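Local structure of trehalose-6-phosphate phosphatase (Candida albicans, 5DXI) at residues A[26-31]-A[231-236]; A[62-67]-A[82-87]. The protein belongs to the haloacid dehalogenase (HAD) superfamily, as a trehalose-phosphatase that holds magnesium and beryllium trifluoride at the end of a mostly parallel beta-sheet. One frame throughout, in Å; residues are numbered along the deposited sequence.

Contacts 1 and 2 lie in the same sheet, whose strands run in the order 85-88, 62-67, 23-27 and 227-232, so that four neighbouring strands carry both. Contact 1 (26-31 with 231-236) holds the magnesium ion and the aspartate joined to beryllium trifluoride; contact 2 (62-67 with 82-87) is the neighbouring strand pair, its centre about 13 Å from that of contact 1. The two meet along strands 23-27 and 62-67, where F27 N lies 2.8 Å from W65 O and F27 O 2.8 Å from I67 N, both probable hydrogen bonds. Within contact 2, the I66 side chain comes to about 6 Å, between nearest atoms, from the bound beryllium trifluoride.

Contact 1 of 2, residues A[26-31]-A[231-236]. With MG (magnesium ion), chain E; BEF (beryllium trifluoride ion), chain F; GLC (alpha-D-glucopyranose), chain C; GLC (alpha-D-glucopyranose), chain B.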
ATOM      1  N   LEU A  26       7.198  -1.540   4.818  1.00 28.30           N
ATOM      2  CA  LEU A  26       6.412  -1.361   3.603  1.00 27.92           C
ATOM      3  C   LEU A  26       5.056  -0.781   3.963  1.00 26.03           C
ATOM      4  O   LEU A  26       4.092  -1.510   4.263  1.00 25.37           O
ATOM      5  CB  LEU A  26       6.252  -2.692   2.875  1.00 26.81           C
ATOM      6  CG  LEU A  26       7.580  -3.400   2.624  1.00 27.39           C
ATOM      7  CD1 LEU A  26       7.361  -4.916   2.414  1.00 31.86           C
ATOM      8  CD2 LEU A  26       8.310  -2.776   1.441  1.00 28.93           C
ATOM      9  N   PHE A  27       4.978   0.544   3.929  1.00 26.93           N
ATOM     10  CA  PHE A  27       3.811   1.236   4.464  1.00 27.31           C
ATOM     11  C   PHE A  27       2.889   1.769   3.402  1.00 26.94           C
ATOM     12  O   PHE A  27       3.277   2.608   2.587  1.00 27.17           O
ATOM     13  CB  PHE A  27       4.201   2.432   5.345  1.00 26.22           C
ATOM     14  CG  PHE A  27       5.008   2.075   6.551  1.00 32.66           C
ATOM     15  CD1 PHE A  27       4.879   0.819   7.154  1.00 28.95           C
ATOM     16  CD2 PHE A  27       5.863   3.013   7.123  1.00 29.09           C
ATOM     17  CE1 PHE A  27       5.615   0.503   8.286  1.00 29.52           C
ATOM     18  CE2 PHE A  27       6.602   2.700   8.253  1.00 33.30           C
ATOM     19  CZ  PHE A  27       6.480   1.441   8.838  1.00 29.80           C
ATOM     20  N   ASP A  28       1.650   1.316   3.455  1.00 24.74           N
ATOM     21  CA  ASP A  28       0.568   2.066   2.866  1.00 22.66           C
ATOM     22  C   ASP A  28       0.468   3.442   3.549  1.00 26.17           C
ATOM     23  O   ASP A  28       0.838   3.556   4.716  1.00 23.51           O
ATOM     24  CB  ASP A  28      -0.733   1.327   3.048  1.00 21.43           C
ATOM     25  CG  ASP A  28      -1.836   2.019   2.387  1.00 25.85           C
ATOM     26  OD1 ASP A  28      -1.577   2.352   1.232  1.00 27.47           O
ATOM     27  OD2 ASP A  28      -2.895   2.277   2.991  1.00 25.68           O
ATOM     28  N   TYR A  29      -0.060   4.459   2.857  1.00 26.87           N
ATOM     29  CA  TYR A  29      -0.247   5.774   3.484  1.00 27.38           C
ATOM     30  C   TYR A  29      -1.691   5.993   3.941  1.00 25.92           C
ATOM     31  O   TYR A  29      -1.983   5.934   5.137  1.00 26.84           O
ATOM     32  CB  TYR A  29       0.165   6.924   2.547  1.00 25.77           C
ATOM     33  CG  TYR A  29       0.022   8.279   3.230  1.00 26.76           C
ATOM     34  CD1 TYR A  29       0.860   8.631   4.281  1.00 29.62           C
ATOM     35  CD2 TYR A  29      -0.965   9.179   2.849  1.00 24.30           C
ATOM     36  CE1 TYR A  29       0.736   9.844   4.930  1.00 27.93           C
ATOM     37  CE2 TYR A  29      -1.102  10.419   3.501  1.00 28.13           C
ATOM     38  CZ  TYR A  29      -0.235  10.737   4.539  1.00 30.32           C
ATOM     39  OH  TYR A  29      -0.328  11.948   5.205  1.00 31.49           O
ATOM     40  N   ASP A  30      -2.600   6.214   3.001  1.00 25.09           N
ATOM     41  CA  ASP A  30      -3.980   6.552   3.357  1.00 26.06           C
ATOM     42  C   ASP A  30      -4.717   5.447   4.107  1.00 29.42           C
ATOM     43  O   ASP A  30      -4.713   4.297   3.705  1.00 26.17           O
ATOM     44  CB  ASP A  30      -4.782   6.924   2.114  1.00 26.08           C
ATOM     45  CG  ASP A  30      -4.324   8.236   1.508  1.00 29.85           C
ATOM     46  OD1 ASP A  30      -4.704   9.293   2.056  1.00 26.96           O
ATOM     47  OD2 ASP A  30      -3.595   8.211   0.491  1.00 30.30           O
ATOM     48  N   GLY A  31      -5.341   5.822   5.218  1.00 28.06           N
ATOM     49  CA  GLY A  31      -6.091   4.894   6.041  1.00 25.94           C
ATOM     50  C   GLY A  31      -5.185   3.965   6.829  1.00 26.91           C
ATOM     51  O   GLY A  31      -5.653   3.052   7.517  1.00 26.28           O
ATOM     52  N   LEU A 231       1.985  -2.774   6.188  1.00 24.25           N
ATOM     53  CA  LEU A 231       0.684  -2.322   6.664  1.00 24.54           C
ATOM     54  C   LEU A 231      -0.159  -1.709   5.552  1.00 24.52           C
ATOM     55  O   LEU A 231       0.351  -0.921   4.747  1.00 23.70           O
ATOM     56  CB  LEU A 231       0.855  -1.300   7.791  1.00 27.38           C
ATOM     57  CG  LEU A 231       1.494  -1.850   9.069  1.00 30.55           C
ATOM     58  CD1 LEU A 231       2.454  -0.809   9.651  1.00 27.97           C
ATOM     59  CD2 LEU A 231       0.421  -2.263  10.091  1.00 27.31           C
ATOM     60  N   GLY A 232      -1.443  -2.065   5.517  1.00 20.93           N
ATOM     61  CA  GLY A 232      -2.373  -1.485   4.558  1.00 24.02           C
ATOM     62  C   GLY A 232      -3.832  -1.732   4.913  1.00 25.83           C
ATOM     63  O   GLY A 232      -4.150  -2.615   5.706  1.00 26.81           O
ATOM     64  N   ASP A 233      -4.721  -0.949   4.310  1.00 25.41           N
ATOM     65  CA  ASP A 233      -6.106  -0.892   4.751  1.00 27.55           C
ATOM     66  C   ASP A 233      -7.099  -1.221   3.657  1.00 29.51           C
ATOM     67  O   ASP A 233      -8.287  -1.354   3.931  1.00 28.50           O
ATOM     68  CB  ASP A 233      -6.429   0.515   5.293  1.00 28.13           C
ATOM     69  CG  ASP A 233      -6.507   1.568   4.182  1.00 29.05           C
ATOM     70  OD1 ASP A 233      -7.478   2.360   4.169  1.00 24.54           O
ATOM     71  OD2 ASP A 233      -5.604   1.598   3.313  1.00 26.08           O
ATOM     72  N   ASP A 234      -6.641  -1.323   2.410  1.00 27.74           N
ATOM     73  CA  ASP A 234      -7.607  -1.406   1.316  1.00 26.43           C
ATOM     74  C   ASP A 234      -7.250  -2.513   0.335  1.00 26.99           C
ATOM     75  O   ASP A 234      -6.266  -3.231   0.520  1.00 25.57           O
ATOM     76  CB  ASP A 234      -7.719  -0.060   0.594  1.00 27.08           C
ATOM     77  CG  ASP A 234      -9.121   0.210   0.069  1.00 30.98           C
ATOM     78  OD1 ASP A 234      -9.956  -0.718   0.062  1.00 27.55           O
ATOM     79  OD2 ASP A 234      -9.386   1.360  -0.355  1.00 31.53           O
ATOM     80  N   LEU A 235      -8.090  -2.679  -0.677  1.00 27.67           N
ATOM     81  CA  LEU A 235      -7.961  -3.792  -1.593  1.00 27.09           C
ATOM     82  C   LEU A 235      -6.605  -3.795  -2.295  1.00 27.88           C
ATOM     83  O   LEU A 235      -5.968  -4.839  -2.425  1.00 24.29           O
ATOM     84  CB  LEU A 235      -9.095  -3.752  -2.617  1.00 33.97           C
ATOM     85  CG  LEU A 235      -9.021  -4.813  -3.718  1.00 35.18           C
ATOM     86  CD1 LEU A 235      -8.989  -6.218  -3.131  1.00 32.02           C
ATOM     87  CD2 LEU A 235     -10.194  -4.643  -4.694  1.00 40.62           C
ATOM     88  N   THR A 236      -6.154  -2.619  -2.719  1.00 26.00           N
ATOM     89  CA  THR A 236      -4.836  -2.492  -3.319  1.00 24.51           C
ATOM     90  C   THR A 236      -3.723  -3.115  -2.467  1.00 26.60           C
ATOM     91  O   THR A 236      -2.773  -3.685  -3.005  1.00 24.80           O
ATOM     92  CB  THR A 236      -4.490  -1.018  -3.602  1.00 25.10           C
ATOM     93  OG1 THR A 236      -3.247  -0.976  -4.296  1.00 24.47           O
ATOM     94  CG2 THR A 236      -4.390  -0.180  -2.285  1.00 25.37           C
TER
HETATM   95 MG    MG E 401      -4.687   2.966   2.135  1.00 25.67          MG
HETATM   96 BE   BEF F 402      -2.255   3.579   0.618  1.00 26.46          BE
HETATM   97  F1  BEF F 402      -2.773   3.410  -1.065  1.00 28.77           F
HETATM   98  F2  BEF F 402      -3.820   4.305   0.997  1.00 26.93           F
HETATM   99  F3  BEF F 402      -1.595   5.205   0.414  1.00 26.83           F
HETATM  100  C1  GLC C   2      -6.778   8.490  -1.432  1.00 29.01           C
HETATM  101  C2  GLC C   2      -6.532   9.171  -2.772  1.00 31.87           C
HETATM  102  C3  GLC C   2      -6.522   8.118  -3.885  1.00 29.58           C
HETATM  103  C4  GLC C   2      -5.482   7.060  -3.564  1.00 30.35           C
HETATM  104  C5  GLC C   2      -5.799   6.452  -2.201  1.00 29.08           C
HETATM  105  C6  GLC C   2      -4.704   5.479  -1.806  1.00 30.66           C
HETATM  106  O1  GLC C   2      -8.088   7.925  -1.402  1.00 31.34           O
HETATM  107  O2  GLC C   2      -7.560  10.131  -2.995  1.00 29.35           O
HETATM  108  O3  GLC C   2      -6.189   8.726  -5.125  1.00 29.18           O
HETATM  109  O4  GLC C   2      -5.490   6.021  -4.567  1.00 29.84           O
HETATM  110  O5  GLC C   2      -5.825   7.453  -1.197  1.00 30.92           O
HETATM  111  O6  GLC C   2      -3.486   6.207  -1.601  1.00 28.91           O
HETATM  112  C1  GLC B   1      -8.435   7.460  -0.088  1.00 33.21           C
HETATM  113  C2  GLC B   1      -9.895   7.064  -0.040  1.00 31.20           C
HETATM  114  C3  GLC B   1     -10.779   8.293  -0.203  1.00 29.62           C
HETATM  115  C4  GLC B   1     -10.463   9.313   0.887  1.00 35.20           C
HETATM  116  C5  GLC B   1      -8.980   9.667   0.806  1.00 34.42           C
HETATM  117  C6  GLC B   1      -8.537  10.608   1.918  1.00 31.82           C
HETATM  118  O2  GLC B   1     -10.207   6.131  -1.071  1.00 31.76           O
HETATM  119  O3  GLC B   1     -12.148   7.882  -0.144  1.00 32.41           O
HETATM  120  O4  GLC B   1     -11.226  10.506   0.688  1.00 35.14           O
HETATM  121  O5  GLC B   1      -8.191   8.467   0.907  1.00 31.19           O
HETATM  122  O6  GLC B   1      -8.583   9.893   3.168  1.00 33.17           O
HETATM  123  O   HOH W   1      -6.588   3.624   1.884  1.00 27.37           O
HETATM  124  O   HOH W   2      -4.809   1.610   0.541  1.00 28.21           O
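D28 and D233 meet at a magnesium ion, at the ends of two adjacent parallel strands. Their OD2 atoms are only 2.8 Å apart, a spacing that the shared cation makes possible: D28 OD2 lies 2.1 Å and D233 OD2 2.0 Å from the magnesium. D30 binds the same ion through its backbone O, and waters 1 and 2 are further ligands. The D28 carboxylate is divided between two tasks, since its other oxygen, OD1, is covalently bonded to the beryllium at 1.5 Å. With CG anti to the backbone N (chi1 -176°), it extends toward the ion and the fluorides.

Hydrogen bonds fix the surroundings. The backbone N of Y29 and that of D30 both donate to fluoride F3, the latter at 3.0 Å from D30 N, while waters 1 and 2 both donate to F2. T32 OG1 is hydrogen-bonded to D28 OD2, and K179 forms a salt bridge with D233 OD1, the carboxylate oxygen not on the metal. The D30 carboxylate turns away to the glucose side, where OD2 forms a salt bridge with R70 and comes within 2.9 Å of O5 of the chain C glucose, a close approach of two acceptors.

Behind the site the strands pair in parallel: L231 N donates to L26 O at 3.1 Å, and D28 N to L231 O. On the face bearing F27 and L231, these side chains lie side by side, with L231 CD1 3.7 Å from CE1 of the F27 ring; L294 and V290 of helix 287-298 cover them.

D28 and D30 fit the DxDx(T/V) pattern of HAD proteins. The magnesium ion lets the oxygens of D28, D30 and D233 gather closely, and the covalent D28-beryllium link is consistent with D28 being the nucleophilic aspartate of this superfamily.

Contact 2 of 2, residues A[62-67]-A[82-87]; sequences NQIWII and KNVGLS
A beta-alpha-beta crossover, as expected in the Rossmann-like core of a HAD domain, brings strands 62-67 and 85-88 together as parallel neighbours, with helix 72-79 in the connection. Three backbone hydrogen bonds join them: G85 N donates to I64 O at 2.7 Å, I66 N to G85 O, and S87 N to I66 O. The middle one is nearly straight at its hydrogen (175°), although its donor stands above the G85 carbonyl plane. Nearer the N-terminal ends of the segments, water 3 bridges 62-67 and 82-87, accepting from I64 N and donating to N83 O.

On the face bearing I64, I66, V84 and L86, the branches of V84 divide between two isoleucines. CG1 rests on I64 CG2 at 3.8 Å, while CG2, set between the backbone N and the carbonyl carbon, packs against I66 CG1. L86 adds its CD2 methyl, 4.1 Å from I66 CB. On the face bearing W65, I67 and S87, I67 CG2 lies against S87 CB, and helix 191-199 covers this pair through I194. S87 OG is hydrogen-bonded to F93 O, tying the strand to its antiparallel neighbour 93-95.

W65 folds across its partner strand. Its CG lies beside the backbone N (chi1 -80°), which brings the indole over G85, whose lack of a side chain lets the ring lie directly on the backbone. CZ3 reaches 3.4 Å from L86 O. The indole and the glycine meet in a CH-pi contact: G85 CA sits over one face of the six-membered ring, 3.6 Å from its centroid and 16° off the normal.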
ATOM      1  N   ASN A  62      17.462  -0.010   9.038  1.00 41.17           N
ATOM      2  CA  ASN A  62      16.102   0.129   8.528  1.00 42.50           C
ATOM      3  C   ASN A  62      16.024   0.744   7.131  1.00 43.21           C
ATOM      4  O   ASN A  62      16.722   1.711   6.829  1.00 42.09           O
ATOM      5  CB  ASN A  62      15.270   0.972   9.488  1.00 38.57           C
ATOM      6  CG  ASN A  62      15.061   0.296  10.829  1.00 42.83           C
ATOM      7  OD1 ASN A  62      15.245  -0.915  10.966  1.00 38.55           O
ATOM      8  ND2 ASN A  62      14.687   1.082  11.830  1.00 43.50           N
ATOM      9  N   GLN A  63      15.160   0.177   6.293  1.00 37.97           N
ATOM     10  CA  GLN A  63      14.770   0.785   5.023  1.00 36.66           C
ATOM     11  C   GLN A  63      13.252   0.948   5.016  1.00 36.94           C
ATOM     12  O   GLN A  63      12.512  -0.019   5.240  1.00 36.39           O
ATOM     13  CB  GLN A  63      15.207  -0.066   3.834  1.00 37.69           C
ATOM     14  CG  GLN A  63      16.705  -0.183   3.639  1.00 39.68           C
ATOM     15  CD  GLN A  63      17.329   1.148   3.287  1.00 42.77           C
ATOM     16  OE1 GLN A  63      17.117   1.671   2.192  1.00 38.38           O
ATOM     17  NE2 GLN A  63      18.098   1.707   4.215  1.00 38.49           N
ATOM     18  N   ILE A  64      12.780   2.163   4.777  1.00 35.70           N
ATOM     19  CA  ILE A  64      11.346   2.414   4.836  1.00 33.95           C
ATOM     20  C   ILE A  64      10.784   2.866   3.496  1.00 34.03           C
ATOM     21  O   ILE A  64      11.318   3.782   2.863  1.00 32.06           O
ATOM     22  CB  ILE A  64      11.008   3.474   5.886  1.00 34.73           C
ATOM     23  CG1 ILE A  64      11.559   3.071   7.255  1.00 36.75           C
ATOM     24  CG2 ILE A  64       9.500   3.703   5.944  1.00 35.07           C
ATOM     25  CD1 ILE A  64      11.498   4.216   8.263  1.00 38.83           C
ATOM     26  N   TRP A  65       9.696   2.230   3.074  1.00 31.08           N
ATOM     27  CA  TRP A  65       9.031   2.592   1.830  1.00 27.74           C
ATOM     28  C   TRP A  65       7.559   2.922   2.054  1.00 28.84           C
ATOM     29  O   TRP A  65       6.846   2.207   2.782  1.00 28.84           O
ATOM     30  CB  TRP A  65       9.168   1.460   0.805  1.00 31.11           C
ATOM     31  CG  TRP A  65      10.504   1.475   0.149  1.00 30.14           C
ATOM     32  CD1 TRP A  65      11.688   1.096   0.705  1.00 31.62           C
ATOM     33  CD2 TRP A  65      10.800   1.906  -1.178  1.00 30.66           C
ATOM     34  NE1 TRP A  65      12.705   1.259  -0.197  1.00 34.79           N
ATOM     35  CE2 TRP A  65      12.190   1.765  -1.360  1.00 33.53           C
ATOM     36  CE3 TRP A  65      10.025   2.398  -2.234  1.00 30.35           C
ATOM     37  CZ2 TRP A  65      12.825   2.087  -2.560  1.00 32.37           C
ATOM     38  CZ3 TRP A  65      10.654   2.729  -3.422  1.00 32.64           C
ATOM     39  CH2 TRP A  65      12.041   2.566  -3.580  1.00 34.36           C
ATOM     40  N   ILE A  66       7.130   4.028   1.445  1.00 29.06           N
ATOM     41  CA  ILE A  66       5.727   4.400   1.386  1.00 27.05           C
ATOM     42  C   ILE A  66       5.186   3.982   0.023  1.00 28.54           C
ATOM     43  O   ILE A  66       5.643   4.474  -1.009  1.00 29.19           O
ATOM     44  CB  ILE A  66       5.508   5.911   1.595  1.00 29.83           C
ATOM     45  CG1 ILE A  66       6.354   6.431   2.778  1.00 33.72           C
ATOM     46  CG2 ILE A  66       4.021   6.215   1.735  1.00 29.01           C
ATOM     47  CD1 ILE A  66       6.097   5.721   4.097  1.00 31.23           C
ATOM     48  N   ILE A  67       4.241   3.049   0.028  1.00 25.33           N
ATOM     49  CA  ILE A  67       3.692   2.467  -1.187  1.00 22.48           C
ATOM     50  C   ILE A  67       2.203   2.770  -1.263  1.00 25.28           C
ATOM     51  O   ILE A  67       1.402   2.199  -0.515  1.00 25.10           O
ATOM     52  CB  ILE A  67       3.948   0.925  -1.215  1.00 24.21           C
ATOM     53  CG1 ILE A  67       5.442   0.660  -1.011  1.00 24.89           C
ATOM     54  CG2 ILE A  67       3.432   0.308  -2.502  1.00 24.54           C
ATOM     55  CD1 ILE A  67       5.801  -0.776  -0.789  1.00 27.16           C
ATOM     56  N   LYS A  82      11.619  13.289   3.668  1.00 49.37           N
ATOM     57  CA  LYS A  82      11.846  12.316   4.714  1.00 45.56           C
ATOM     58  C   LYS A  82      12.698  11.221   4.113  1.00 45.77           C
ATOM     59  O   LYS A  82      12.736  11.052   2.896  1.00 47.10           O
ATOM     60  CB  LYS A  82      10.517  11.819   5.272  1.00 47.46           C
ATOM     61  CG  LYS A  82       9.658  12.976   5.773  1.00 43.50           C
ATOM     62  CD  LYS A  82       8.536  12.484   6.656  1.00 46.49           C
ATOM     63  CE  LYS A  82       7.205  13.006   6.179  1.00 45.71           C
ATOM     64  NZ  LYS A  82       6.984  14.450   6.485  1.00 42.88           N
ATOM     65  N   ASN A  83      13.366  10.454   4.953  1.00 43.87           N
ATOM     66  CA  ASN A  83      14.347   9.528   4.430  1.00 43.36           C
ATOM     67  C   ASN A  83      13.691   8.189   4.088  1.00 40.44           C
ATOM     68  O   ASN A  83      14.037   7.167   4.666  1.00 37.61           O
ATOM     69  CB  ASN A  83      15.468   9.344   5.456  1.00 44.04           C
ATOM     70  CG  ASN A  83      16.703   8.719   4.863  1.00 50.05           C
ATOM     71  OD1 ASN A  83      17.116   9.071   3.755  1.00 55.97           O
ATOM     72  ND2 ASN A  83      17.301   7.775   5.590  1.00 53.54           N
ATOM     73  N   VAL A  84      12.742   8.209   3.151  1.00 36.37           N
ATOM     74  CA  VAL A  84      11.957   7.016   2.809  1.00 38.51           C
ATOM     75  C   VAL A  84      11.783   6.837   1.308  1.00 36.88           C
ATOM     76  O   VAL A  84      11.824   7.806   0.537  1.00 37.17           O
ATOM     77  CB  VAL A  84      10.546   7.049   3.450  1.00 33.65           C
ATOM     78  CG1 VAL A  84      10.641   7.163   4.958  1.00 37.85           C
ATOM     79  CG2 VAL A  84       9.711   8.188   2.886  1.00 36.45           C
ATOM     80  N   GLY A  85      11.616   5.587   0.896  1.00 32.08           N
ATOM     81  CA  GLY A  85      11.290   5.279  -0.482  1.00 32.90           C
ATOM     82  C   GLY A  85       9.856   5.642  -0.799  1.00 30.12           C
ATOM     83  O   GLY A  85       9.000   5.656   0.086  1.00 29.70           O
ATOM     84  N   LEU A  86       9.590   5.934  -2.067  1.00 30.20           N
ATOM     85  CA  LEU A  86       8.242   6.300  -2.495  1.00 30.53           C
ATOM     86  C   LEU A  86       7.790   5.431  -3.661  1.00 30.45           C
ATOM     87  O   LEU A  86       8.562   5.149  -4.575  1.00 32.26           O
ATOM     88  CB  LEU A  86       8.185   7.776  -2.907  1.00 31.98           C
ATOM     89  CG  LEU A  86       8.583   8.777  -1.832  1.00 32.59           C
ATOM     90  CD1 LEU A  86       8.577  10.192  -2.399  1.00 38.66           C
ATOM     91  CD2 LEU A  86       7.651   8.669  -0.640  1.00 33.07           C
ATOM     92  N   SER A  87       6.538   5.000  -3.621  1.00 28.18           N
ATOM     93  CA  SER A  87       5.928   4.338  -4.756  1.00 25.17           C
ATOM     94  C   SER A  87       4.530   4.902  -4.925  1.00 28.69           C
ATOM     95  O   SER A  87       3.774   4.982  -3.960  1.00 26.33           O
ATOM     96  CB  SER A  87       5.892   2.815  -4.569  1.00 28.12           C
ATOM     97  OG  SER A  87       5.240   2.205  -5.661  1.00 28.69           O
TER
HETATM   98  O   HOH W   3      14.582   4.385   5.131  1.00 34.76           O